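Long-range contacts in O-ureido-L-serine synthase (PDB 3X44), which catalyses the pyridoxal-phosphate-dependent addition of hydroxyurea to O-acetyl-L-serine, giving O-ureido-L-serine for D-cycloserine biosynthesis: residues D64-T70 with Y87-M93; R168-T174 with G283-M289; L201-A206 with H217-A223. The protein carries 1 engineered substitution. One frame throughout, in Å; residues are numbered along the deposited sequence.

Contact 1: D64-T70 with Y87-M93; sequences DTIVECT and YRFVAVM. With PUS ((E)-O-(carbamoylamino)-N-({3-hydroxy-2-methyl-5-[(phosphonooxy)methyl]pyridin-4-yl}methylidene)-L-serine), chain C.
Ile66 O is approached by three groups of the neighbouring strand. Val90 N donates a hydrogen bond of 2.8 Å to Ile66 O. Phe89 CA makes a CA-H...O contact, and the ring atom Phe89 CD1 lies 3.1 Å from Ile66 O. The Phe89 ring reaches this place because CG is anti to the backbone N (chi1 178°), which lays the ring over towards residues 66-68. Ile66 CG2 then meets Phe89 CD1 at 3.9 Å, with the two side chains about at right angles. The other branch of Ile66 runs the opposite way along the strand, and its CD1 touches Tyr87 CB at 3.8 Å. Tyr87 ends in a hydrogen bond from its OH group to Glu55. Five further backbone bonds complete a parallel ladder, the shortest being Ile66 N to Arg88 O at 2.7 Å. The other face carries Thr65, Val67, Val90 and Val92. Here Val67 CG2 meets Val92 CG2 at 4.1 Å, and Trp314 of a second subunit packs on Val90. At the exposed end a water bridges Thr65 OG1 and Arg88 NH1. Glu68 CB passes the Phe89 ring, but its carboxylate turns away to Arg139 and Gln142, and OE1 also accepts from Cys69 N. At the far end of the strand, Thr70 OG1 donates to the bound ligand's OT atom at 2.6 Å. The amides of Gly72 and Gly75 also bond to this hydroxyl, which fixes its place. The two strands and helix 73-85, which packs on Phe89, form a beta-alpha-beta unit in the small parallel sheet, with the C-terminal end of strand 65-70 at the carboxylate of the bound O-ureido-L-serine aldimine.

Contact 2: R168-T174 with G283-M289; sequences RLDHFVT and GTVLLAM
Asp170 OD2 receives two bonds. Val285 N donates to the anti lone pair of Asp170 OD2 at 2.8 Å, and the bond is nearly straight (170°). Arg168 NE forms a salt bridge at the syn lone pair of Asp170 OD2, also at 2.8 Å. Val285 O in turn accepts from both Asp170 N and His171 N. The Arg168 guanidinium lies flat over the backbone of Gly283, whose O sits 3.2 Å above the guanidinium plane without a hydrogen bond. A water links Arg168 NH2 to Thr284 OG1, which also bonds to Pro281 O.

Regular backbone bonds follow, among them Val173 N to Leu287 O at 2.7 Å. They join strands 171-174 and 285-290 as parallel neighbours in the larger mixed sheet of this type II PLP enzyme, with helices packed on both faces.

Side-chain packing covers both faces. On one, His171 and Leu286 lie side by side, and His171 CD2 touches Leu286 CG at 3.5 Å; Ile276 covers both. On the other, Leu287 CD2 meets the edge of the Phe172 ring at 3.8 Å from CD1. Met289 SD makes a Met-aromatic contact at the same ring's edge, 5.0 Å from its centroid.

Contact 3: L201-A206 with H217-A223; sequences LEPSNA and HQIQGLA. With PUS ((E)-O-(carbamoylamino)-N-({3-hydroxy-2-methyl-5-[(phosphonooxy)methyl]pyridin-4-yl}methylidene)-L-serine), chain C.
His217 packs against the Pro203-Ala206 segment, a type I beta turn that ends strand 197-203. Its own segment is a loop that contains a type II beta turn from Ile219 to Leu222. The two are joined by side-chain packing, with no hydrogen bond between them. The His217 side chain can be followed outward. His217 CB touches Asn205 ND2 at 3.4 Å, and the planes of the Asn205 amide and the His217 ring are 69° apart. CG sits between the backbone N and the carbonyl carbon (chi1 59°), which swings the ring across Pro203. Pro203 CG lies over one ring face in a CH-pi contact, 3.9 Å from the centroid and 16° off the normal. His217 ND1 accepts from Ile219 N at 3.1 Å, a bond within the loop. His217 CD2 meets Ala206 CB at 3.8 Å, an oblique approach from the same side of the ring plane as Pro203 CG. At the tip, NE2 makes a weak hydrogen bond to Leu222 O. Its own loop thus bonds the ring at ND1 and more weakly at NE2.

Pro203 is shared more widely. Pro203 CD touches Ala223 CB at 3.6 Å, and its CB touches Ile219 CD1. Ala206 CB also rests on Ala223 CB. Leu222 CB lies near Pro203 CG, while the other end of its side chain reaches the cofactor: Leu222 CD2 is 3.4 Å from C6 of the ligand's pyridine ring. Next to it, Gly221 lies at the pocket wall. Gly221 O accepts a hydrogen bond of 2.9 Å from NZ2 of the ligand's ureido group.

Overall arrangement
Contact 1 comes first along the chain. It closes the short loop around helix 73-85 and lies within the small parallel sheet. Contact 2 opens later, at residues 168-174, and closes only at 283-289. Contact 3 is nested inside that large loop, where 201-206 meets 217-223. Contacts 2 and 3 share the larger mixed sheet, since strands 171-174 and 197-203 are neighbours; Thr174 O and Leu201 N are 3.1 Å apart, a probable hydrogen bond. Contact 1 is separate, its centre about 35 Å from that of contact 2. Contacts 1 and 3 do not touch, but both reach the ligand, contact 1 from the small sheet and contact 3 from the larger one, at its ureido and pyridine parts.

Contact 1: D64-T70 with Y87-M93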
loop_
_atom_site.group_PDB
_atom_site.type_symbol
_atom_site.label_atom_id
_atom_site.label_comp_id
_atom_site.label_asym_id
_atom_site.label_seq_id
_atom_site.Cartn_x
_atom_site.Cartn_y
_atom_site.Cartn_z
ATOM N N ASP A 64 15.662 -6.145 29.615
ATOM C CA ASP A 64 17.044 -5.707 29.420
ATOM C C ASP A 64 17.098 -4.199 29.182
ATOM O O ASP A 64 16.118 -3.597 28.736
ATOM C CB ASP A 64 17.665 -6.429 28.226
ATOM C CG ASP A 64 18.380 -7.708 28.623
ATOM O OD1 ASP A 64 18.806 -8.448 27.713
ATOM O OD2 ASP A 64 18.513 -7.974 29.839
ATOM N N THR A 65 18.247 -3.598 29.478
ATOM C CA THR A 65 18.428 -2.160 29.308
ATOM C C THR A 65 19.345 -1.823 28.129
ATOM O O THR A 65 20.432 -2.379 27.995
ATOM C CB THR A 65 19.014 -1.525 30.591
ATOM O OG1 THR A 65 18.051 -1.607 31.654
ATOM C CG2 THR A 65 19.374 -0.066 30.345
ATOM N N ILE A 66 18.897 -0.900 27.287
ATOM C CA ILE A 66 19.665 -0.477 26.122
ATOM C C ILE A 66 20.178 0.940 26.350
ATOM O O ILE A 66 19.433 1.815 26.799
ATOM C CB ILE A 66 18.789 -0.496 24.837
ATOM C CG1 ILE A 66 18.355 -1.928 24.519
ATOM C CG2 ILE A 66 19.562 0.087 23.662
ATOM C CD1 ILE A 66 16.939 -2.042 24.012
ATOM N N VAL A 67 21.456 1.159 26.051
ATOM C CA VAL A 67 22.057 2.477 26.222
ATOM C C VAL A 67 22.730 2.913 24.930
ATOM O O VAL A 67 23.374 2.107 24.251
ATOM C CB VAL A 67 23.105 2.491 27.364
ATOM C CG1 VAL A 67 24.327 1.667 26.976
ATOM C CG2 VAL A 67 23.514 3.927 27.670
ATOM N N GLU A 68 22.581 4.192 24.599
ATOM C CA GLU A 68 23.164 4.727 23.375
ATOM C C GLU A 68 23.410 6.232 23.440
ATOM O O GLU A 68 22.647 6.971 24.068
ATOM C CB GLU A 68 22.238 4.419 22.199
ATOM C CG GLU A 68 22.704 5.011 20.883
ATOM C CD GLU A 68 23.962 4.345 20.379
ATOM O OE1 GLU A 68 25.032 4.554 20.991
ATOM O OE2 GLU A 68 23.878 3.608 19.376
ATOM N N CYS A 69 24.495 6.678 22.816
ATOM C CA CYS A 69 24.806 8.106 22.758
ATOM C C CYS A 69 24.115 8.552 21.479
ATOM O O CYS A 69 24.334 7.970 20.418
ATOM C CB CYS A 69 26.311 8.357 22.636
ATOM S SG CYS A 69 26.686 10.056 22.159
ATOM N N THR A 70 23.283 9.578 21.571
ATOM C CA THR A 70 22.532 10.016 20.405
ATOM C C THR A 70 22.439 11.533 20.282
ATOM O O THR A 70 22.632 12.246 21.264
ATOM C CB THR A 70 21.097 9.439 20.489
ATOM O OG1 THR A 70 20.295 9.959 19.430
ATOM C CG2 THR A 70 20.458 9.832 21.820
ATOM N N TYR A 87 11.487 -3.219 26.758
ATOM C CA TYR A 87 12.868 -2.978 27.155
ATOM C C TYR A 87 12.987 -1.668 27.928
ATOM O O TYR A 87 12.039 -0.877 27.998
ATOM C CB TYR A 87 13.782 -2.911 25.926
ATOM C CG TYR A 87 13.911 -4.217 25.180
ATOM C CD1 TYR A 87 14.442 -5.345 25.802
ATOM C CD2 TYR A 87 13.477 -4.329 23.858
ATOM C CE1 TYR A 87 14.537 -6.561 25.122
ATOM C CE2 TYR A 87 13.570 -5.538 23.176
ATOM C CZ TYR A 87 14.098 -6.648 23.815
ATOM O OH TYR A 87 14.186 -7.850 23.149
ATOM N N ARG A 88 14.155 -1.461 28.526
ATOM C CA ARG A 88 14.451 -0.241 29.260
ATOM C C ARG A 88 15.476 0.466 28.381
ATOM O O ARG A 88 16.316 -0.191 27.766
ATOM C CB ARG A 88 15.053 -0.567 30.633
ATOM C CG ARG A 88 14.023 -0.950 31.692
ATOM C CD ARG A 88 14.541 -2.055 32.616
ATOM N NE ARG A 88 13.620 -2.337 33.716
ATOM C CZ ARG A 88 13.774 -3.326 34.595
ATOM N NH1 ARG A 88 14.820 -4.140 34.510
ATOM N NH2 ARG A 88 12.888 -3.498 35.566
ATOM N N PHE A 89 15.401 1.789 28.307
ATOM C CA PHE A 89 16.329 2.553 27.484
ATOM C C PHE A 89 16.916 3.760 28.220
ATOM O O PHE A 89 16.221 4.449 28.972
ATOM C CB PHE A 89 15.634 3.025 26.194
ATOM C CG PHE A 89 16.521 3.856 25.307
ATOM C CD1 PHE A 89 17.676 3.310 24.751
ATOM C CD2 PHE A 89 16.237 5.198 25.075
ATOM C CE1 PHE A 89 18.543 4.083 23.984
ATOM C CE2 PHE A 89 17.093 5.987 24.309
ATOM C CZ PHE A 89 18.252 5.429 23.762
ATOM N N VAL A 90 18.202 4.007 27.989
ATOM C CA VAL A 90 18.913 5.123 28.605
ATOM C C VAL A 90 19.636 5.890 27.510
ATOM O O VAL A 90 20.528 5.346 26.859
ATOM C CB VAL A 90 19.993 4.641 29.600
ATOM C CG1 VAL A 90 20.618 5.843 30.301
ATOM C CG2 VAL A 90 19.401 3.676 30.599
ATOM N N ALA A 91 19.262 7.149 27.312
ATOM C CA ALA A 91 19.888 7.972 26.285
ATOM C C ALA A 91 21.024 8.819 26.852
ATOM O O ALA A 91 20.907 9.377 27.940
ATOM C CB ALA A 91 18.848 8.874 25.636
ATOM N N VAL A 92 22.123 8.888 26.106
ATOM C CA VAL A 92 23.291 9.681 26.475
ATOM C C VAL A 92 23.307 10.759 25.401
ATOM O O VAL A 92 23.669 10.490 24.263
ATOM C CB VAL A 92 24.589 8.856 26.383
ATOM C CG1 VAL A 92 25.796 9.779 26.463
ATOM C CG2 VAL A 92 24.630 7.829 27.505
ATOM N N MET A 93 22.916 11.976 25.762
ATOM C CA MET A 93 22.826 13.053 24.784
ATOM C C MET A 93 23.471 14.377 25.174
ATOM O O MET A 93 23.413 14.791 26.327
ATOM C CB MET A 93 21.346 13.285 24.458
ATOM C CG MET A 93 21.081 14.255 23.331
ATOM S SD MET A 93 19.345 14.183 22.846
ATOM C CE MET A 93 18.515 14.517 24.419
HETATM N N PUS C . 20.812 10.817 13.991
HETATM C CA PUS C . 21.536 9.834 14.893
HETATM C CB PUS C . 23.090 10.062 14.865
HETATM O OG PUS C . 23.412 11.455 15.312
HETATM N ND PUS C . 24.688 11.502 15.990
HETATM C CE PUS C . 25.657 12.326 15.533
HETATM N NZ2 PUS C . 25.611 12.792 14.272
HETATM O OZ1 PUS C . 26.556 12.641 16.246
HETATM C C PUS C . 21.015 10.010 16.336
HETATM O O PUS C . 19.942 10.514 16.516
HETATM O OT PUS C . 21.679 9.641 17.275
HETATM C C2 PUS C . 18.836 13.814 11.365
HETATM C C3 PUS C . 19.356 12.762 12.257
HETATM C C4 PUS C . 20.405 11.865 11.758
HETATM C C5 PUS C . 20.880 12.031 10.379
HETATM C C6 PUS C . 20.292 13.104 9.563
HETATM C C2A PUS C . 17.792 14.777 11.855
HETATM C C4A PUS C . 21.107 10.895 12.682
HETATM C C5A PUS C . 21.958 11.130 9.796
HETATM N N1 PUS C . 19.322 13.934 10.080
HETATM O O3 PUS C . 18.828 12.592 13.484
HETATM O O1P PUS C . 22.851 8.433 10.906
HETATM O O2P PUS C . 21.930 7.530 8.926
HETATM O O3P PUS C . 23.652 9.164 8.788
HETATM O O4P PUS C . 21.424 9.793 9.521
HETATM P P PUS C . 22.472 8.730 9.538
HETATM O O HOH W 1 17.541 -3.774 32.734
#

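Contact 2: R168-T174 with G283-M289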
loop_
_atom_site.group_PDB
_atom_site.type_symbol
_atom_site.label_atom_id
_atom_site.label_comp_id
_atom_site.label_asym_id
_atom_site.label_seq_id
_atom_site.Cartn_x
_atom_site.Cartn_y
_atom_site.Cartn_z
ATOM N N ARG A 168 13.679 8.236 -14.611
ATOM C CA ARG A 168 14.944 8.958 -14.545
ATOM C C ARG A 168 15.305 9.439 -13.140
ATOM O O ARG A 168 14.483 10.035 -12.441
ATOM C CB ARG A 168 14.908 10.158 -15.491
ATOM C CG ARG A 168 16.098 11.098 -15.338
ATOM C CD ARG A 168 16.335 11.912 -16.600
ATOM N NE ARG A 168 17.524 12.752 -16.485
ATOM C CZ ARG A 168 17.835 13.722 -17.338
ATOM N NH1 ARG A 168 17.042 13.973 -18.374
ATOM N NH2 ARG A 168 18.931 14.449 -17.150
ATOM N N LEU A 169 16.542 9.163 -12.736
ATOM C CA LEU A 169 17.072 9.583 -11.443
ATOM C C LEU A 169 18.552 9.876 -11.670
ATOM O O LEU A 169 19.306 8.996 -12.090
ATOM C CB LEU A 169 16.904 8.488 -10.379
ATOM C CG LEU A 169 17.452 8.862 -8.992
ATOM C CD1 LEU A 169 16.740 10.104 -8.472
ATOM C CD2 LEU A 169 17.276 7.693 -8.023
ATOM N N ASP A 170 18.955 11.110 -11.390
ATOM C CA ASP A 170 20.335 11.547 -11.591
ATOM C C ASP A 170 21.189 11.757 -10.345
ATOM O O ASP A 170 22.388 11.483 -10.367
ATOM C CB ASP A 170 20.343 12.839 -12.408
ATOM C CG ASP A 170 19.687 12.668 -13.753
ATOM O OD1 ASP A 170 20.251 11.941 -14.595
ATOM O OD2 ASP A 170 18.604 13.248 -13.961
ATOM N N HIS A 171 20.593 12.266 -9.268
ATOM C CA HIS A 171 21.344 12.503 -8.033
ATOM C C HIS A 171 20.575 12.092 -6.790
ATOM O O HIS A 171 19.364 12.291 -6.711
ATOM C CB HIS A 171 21.691 13.982 -7.875
ATOM C CG HIS A 171 22.160 14.637 -9.132
ATOM N ND1 HIS A 171 23.495 14.837 -9.410
ATOM C CD2 HIS A 171 21.472 15.156 -10.176
ATOM C CE1 HIS A 171 23.608 15.451 -10.575
ATOM N NE2 HIS A 171 22.396 15.655 -11.060
ATOM N N PHE A 172 21.295 11.520 -5.828
ATOM C CA PHE A 172 20.727 11.116 -4.547
ATOM C C PHE A 172 21.445 11.992 -3.515
ATOM O O PHE A 172 22.670 11.948 -3.398
ATOM C CB PHE A 172 21.011 9.640 -4.263
ATOM C CG PHE A 172 20.610 9.204 -2.882
ATOM C CD1 PHE A 172 19.269 9.200 -2.501
ATOM C CD2 PHE A 172 21.569 8.817 -1.956
ATOM C CE1 PHE A 172 18.890 8.819 -1.218
ATOM C CE2 PHE A 172 21.202 8.434 -0.670
ATOM C CZ PHE A 172 19.858 8.434 -0.300
ATOM N N VAL A 173 20.693 12.779 -2.757
ATOM C CA VAL A 173 21.316 13.677 -1.790
ATOM C C VAL A 173 21.036 13.377 -0.331
ATOM O O VAL A 173 19.890 13.213 0.073
ATOM C CB VAL A 173 20.901 15.131 -2.064
ATOM C CG1 VAL A 173 21.714 16.070 -1.202
ATOM C CG2 VAL A 173 21.081 15.451 -3.545
ATOM N N THR A 174 22.093 13.332 0.466
ATOM C CA THR A 174 21.936 13.064 1.884
ATOM C C THR A 174 23.095 13.595 2.713
ATOM O O THR A 174 24.209 13.775 2.216
ATOM C CB THR A 174 21.833 11.544 2.157
ATOM O OG1 THR A 174 21.755 11.315 3.574
ATOM C CG2 THR A 174 23.060 10.826 1.608
ATOM N N GLY A 283 15.838 18.392 -17.492
ATOM C CA GLY A 283 15.390 17.023 -17.291
ATOM C C GLY A 283 15.995 16.339 -16.074
ATOM O O GLY A 283 15.518 15.291 -15.642
ATOM N N THR A 284 17.043 16.938 -15.519
ATOM C CA THR A 284 17.731 16.387 -14.353
ATOM C C THR A 284 16.774 16.129 -13.189
ATOM O O THR A 284 16.019 17.018 -12.787
ATOM C CB THR A 284 18.851 17.341 -13.882
ATOM O OG1 THR A 284 19.866 17.417 -14.890
ATOM C CG2 THR A 284 19.473 16.853 -12.578
ATOM N N VAL A 285 16.806 14.907 -12.662
ATOM C CA VAL A 285 15.957 14.520 -11.535
ATOM C C VAL A 285 16.809 14.244 -10.293
ATOM O O VAL A 285 17.787 13.493 -10.353
ATOM C CB VAL A 285 15.131 13.256 -11.852
ATOM C CG1 VAL A 285 14.233 12.926 -10.668
ATOM C CG2 VAL A 285 14.293 13.475 -13.107
ATOM N N LEU A 286 16.430 14.852 -9.172
ATOM C CA LEU A 286 17.167 14.684 -7.927
ATOM C C LEU A 286 16.279 14.236 -6.780
ATOM O O LEU A 286 15.110 14.601 -6.719
ATOM C CB LEU A 286 17.837 16.003 -7.540
ATOM C CG LEU A 286 18.725 16.654 -8.600
ATOM C CD1 LEU A 286 17.917 17.675 -9.412
ATOM C CD2 LEU A 286 19.899 17.326 -7.906
ATOM N N LEU A 287 16.853 13.448 -5.873
ATOM C CA LEU A 287 16.144 12.954 -4.698
ATOM C C LEU A 287 16.894 13.368 -3.433
ATOM O O LEU A 287 18.095 13.105 -3.300
ATOM C CB LEU A 287 16.037 11.432 -4.734
ATOM C CG LEU A 287 15.431 10.797 -3.479
ATOM C CD1 LEU A 287 13.944 11.174 -3.397
ATOM C CD2 LEU A 287 15.601 9.281 -3.522
ATOM N N ALA A 288 16.176 14.002 -2.506
ATOM C CA ALA A 288 16.753 14.459 -1.247
ATOM C C ALA A 288 16.074 13.817 -0.038
ATOM O O ALA A 288 14.845 13.692 0.006
ATOM C CB ALA A 288 16.640 15.983 -1.145
ATOM N N MET A 289 16.883 13.415 0.940
ATOM C CA MET A 289 16.367 12.801 2.158
ATOM C C MET A 289 15.949 13.861 3.173
ATOM O O MET A 289 16.668 14.828 3.397
ATOM C CB MET A 289 17.436 11.917 2.807
ATOM C CG MET A 289 17.887 10.740 1.972
ATOM S SD MET A 289 16.593 9.498 1.837
ATOM C CE MET A 289 16.422 8.978 3.551
HETATM O O HOH W 2 21.377 15.316 -15.360
#

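Contact 3: L201-A206 with H217-A223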
loop_
_atom_site.group_PDB
_atom_site.type_symbol
_atom_site.label_atom_id
_atom_site.label_comp_id
_atom_site.label_asym_id
_atom_site.label_seq_id
_atom_site.Cartn_x
_atom_site.Cartn_y
_atom_site.Cartn_z
ATOM N N LEU A 201 26.674 15.578 1.877
ATOM C CA LEU A 201 27.071 16.888 2.363
ATOM C C LEU A 201 27.439 16.856 3.838
ATOM O O LEU A 201 27.049 15.945 4.569
ATOM C CB LEU A 201 25.942 17.900 2.135
ATOM C CG LEU A 201 24.601 17.579 2.799
ATOM C CD1 LEU A 201 24.520 18.266 4.153
ATOM C CD2 LEU A 201 23.465 18.040 1.899
ATOM N N GLU A 202 28.211 17.851 4.258
ATOM C CA GLU A 202 28.615 17.997 5.644
ATOM C C GLU A 202 28.353 19.462 5.981
ATOM O O GLU A 202 28.263 20.300 5.081
ATOM C CB GLU A 202 30.110 17.711 5.819
ATOM C CG GLU A 202 30.646 16.538 5.036
ATOM C CD GLU A 202 32.098 16.250 5.387
ATOM O OE1 GLU A 202 32.342 15.690 6.478
ATOM O OE2 GLU A 202 32.994 16.592 4.582
ATOM N N PRO A 203 28.198 19.785 7.273
ATOM C CA PRO A 203 27.955 21.190 7.619
ATOM C C PRO A 203 29.218 21.986 7.304
ATOM O O PRO A 203 30.331 21.476 7.463
ATOM C CB PRO A 203 27.651 21.158 9.122
ATOM C CG PRO A 203 27.371 19.700 9.445
ATOM C CD PRO A 203 28.201 18.913 8.460
ATOM N N SER A 204 29.046 23.223 6.844
ATOM C CA SER A 204 30.181 24.079 6.507
ATOM C C SER A 204 31.185 24.128 7.652
ATOM O O SER A 204 32.393 24.179 7.427
ATOM C CB SER A 204 29.712 25.510 6.221
ATOM O OG SER A 204 28.911 25.579 5.055
ATOM N N ASN A 205 30.672 24.117 8.880
ATOM C CA ASN A 205 31.521 24.194 10.066
ATOM C C ASN A 205 31.901 22.849 10.689
ATOM O O ASN A 205 32.467 22.804 11.780
ATOM C CB ASN A 205 30.861 25.090 11.126
ATOM C CG ASN A 205 29.360 24.857 11.257
ATOM O OD1 ASN A 205 28.740 24.195 10.425
ATOM N ND2 ASN A 205 28.769 25.411 12.312
ATOM N N ALA A 206 31.604 21.754 10.001
ATOM C CA ALA A 206 31.950 20.440 10.534
ATOM C C ALA A 206 32.305 19.468 9.419
ATOM O O ALA A 206 31.794 18.345 9.362
ATOM C CB ALA A 206 30.796 19.893 11.376
ATOM N N HIS A 217 27.779 22.406 15.926
ATOM C CA HIS A 217 27.031 23.095 14.877
ATOM C C HIS A 217 25.530 22.962 15.100
ATOM O O HIS A 217 25.089 22.220 15.980
ATOM C CB HIS A 217 27.403 22.518 13.512
ATOM C CG HIS A 217 27.118 21.055 13.393
ATOM N ND1 HIS A 217 25.935 20.569 12.878
ATOM C CD2 HIS A 217 27.829 19.974 13.793
ATOM C CE1 HIS A 217 25.930 19.251 12.969
ATOM N NE2 HIS A 217 27.066 18.866 13.521
ATOM N N GLN A 218 24.748 23.660 14.281
ATOM C CA GLN A 218 23.300 23.655 14.433
ATOM C C GLN A 218 22.492 22.687 13.574
ATOM O O GLN A 218 21.264 22.666 13.665
ATOM C CB GLN A 218 22.778 25.074 14.236
ATOM C CG GLN A 218 23.491 26.074 15.122
ATOM C CD GLN A 218 22.710 27.348 15.316
ATOM O OE1 GLN A 218 21.742 27.388 16.077
ATOM N NE2 GLN A 218 23.126 28.403 14.627
ATOM N N ILE A 219 23.148 21.890 12.739
ATOM C CA ILE A 219 22.378 20.952 11.929
ATOM C C ILE A 219 22.272 19.631 12.682
ATOM O O ILE A 219 22.843 18.613 12.294
ATOM C CB ILE A 219 22.989 20.741 10.527
ATOM C CG1 ILE A 219 23.297 22.093 9.881
ATOM C CG2 ILE A 219 21.991 20.024 9.648
ATOM C CD1 ILE A 219 23.919 22.001 8.499
ATOM N N GLN A 220 21.512 19.686 13.772
ATOM C CA GLN A 220 21.288 18.559 14.668
ATOM C C GLN A 220 21.106 17.221 13.970
ATOM O O GLN A 220 20.260 17.071 13.088
ATOM C CB GLN A 220 20.087 18.859 15.577
ATOM C CG GLN A 220 20.126 20.262 16.179
ATOM C CD GLN A 220 19.435 20.369 17.533
ATOM O OE1 GLN A 220 19.149 19.367 18.185
ATOM N NE2 GLN A 220 19.164 21.595 17.959
ATOM N N GLY A 221 21.916 16.248 14.374
ATOM C CA GLY A 221 21.818 14.927 13.790
ATOM C C GLY A 221 22.992 14.601 12.888
ATOM O O GLY A 221 23.320 13.433 12.685
ATOM N N LEU A 222 23.635 15.633 12.355
ATOM C CA LEU A 222 24.768 15.427 11.459
ATOM C C LEU A 222 26.134 15.624 12.089
ATOM O O LEU A 222 26.279 16.170 13.192
ATOM C CB LEU A 222 24.696 16.381 10.263
ATOM C CG LEU A 222 23.387 16.517 9.490
ATOM C CD1 LEU A 222 23.583 17.489 8.336
ATOM C CD2 LEU A 222 22.961 15.156 8.972
ATOM N N ALA A 223 27.125 15.162 11.335
ATOM C CA ALA A 223 28.532 15.294 11.643
ATOM C C ALA A 223 29.062 15.091 13.055
ATOM O O ALA A 223 29.269 16.055 13.797
ATOM C CB ALA A 223 29.013 16.641 11.119
HETATM N N PUS C . 20.812 10.817 13.991
HETATM C CA PUS C . 21.536 9.834 14.893
HETATM C CB PUS C . 23.090 10.062 14.865
HETATM O OG PUS C . 23.412 11.455 15.312
HETATM N ND PUS C . 24.688 11.502 15.990
HETATM C CE PUS C . 25.657 12.326 15.533
HETATM N NZ2 PUS C . 25.611 12.792 14.272
HETATM O OZ1 PUS C . 26.556 12.641 16.246
HETATM C C PUS C . 21.015 10.010 16.336
HETATM O O PUS C . 19.942 10.514 16.516
HETATM O OT PUS C . 21.679 9.641 17.275
HETATM C C2 PUS C . 18.836 13.814 11.365
HETATM C C3 PUS C . 19.356 12.762 12.257
HETATM C C4 PUS C . 20.405 11.865 11.758
HETATM C C5 PUS C . 20.880 12.031 10.379
HETATM C C6 PUS C . 20.292 13.104 9.563
HETATM C C2A PUS C . 17.792 14.777 11.855
HETATM C C4A PUS C . 21.107 10.895 12.682
HETATM C C5A PUS C . 21.958 11.130 9.796
HETATM N N1 PUS C . 19.322 13.934 10.080
HETATM O O3 PUS C . 18.828 12.592 13.484
HETATM O O1P PUS C . 22.851 8.433 10.906
HETATM O O2P PUS C . 21.930 7.530 8.926
HETATM O O3P PUS C . 23.652 9.164 8.788
HETATM O O4P PUS C . 21.424 9.793 9.521
HETATM P P PUS C . 22.472 8.730 9.538
#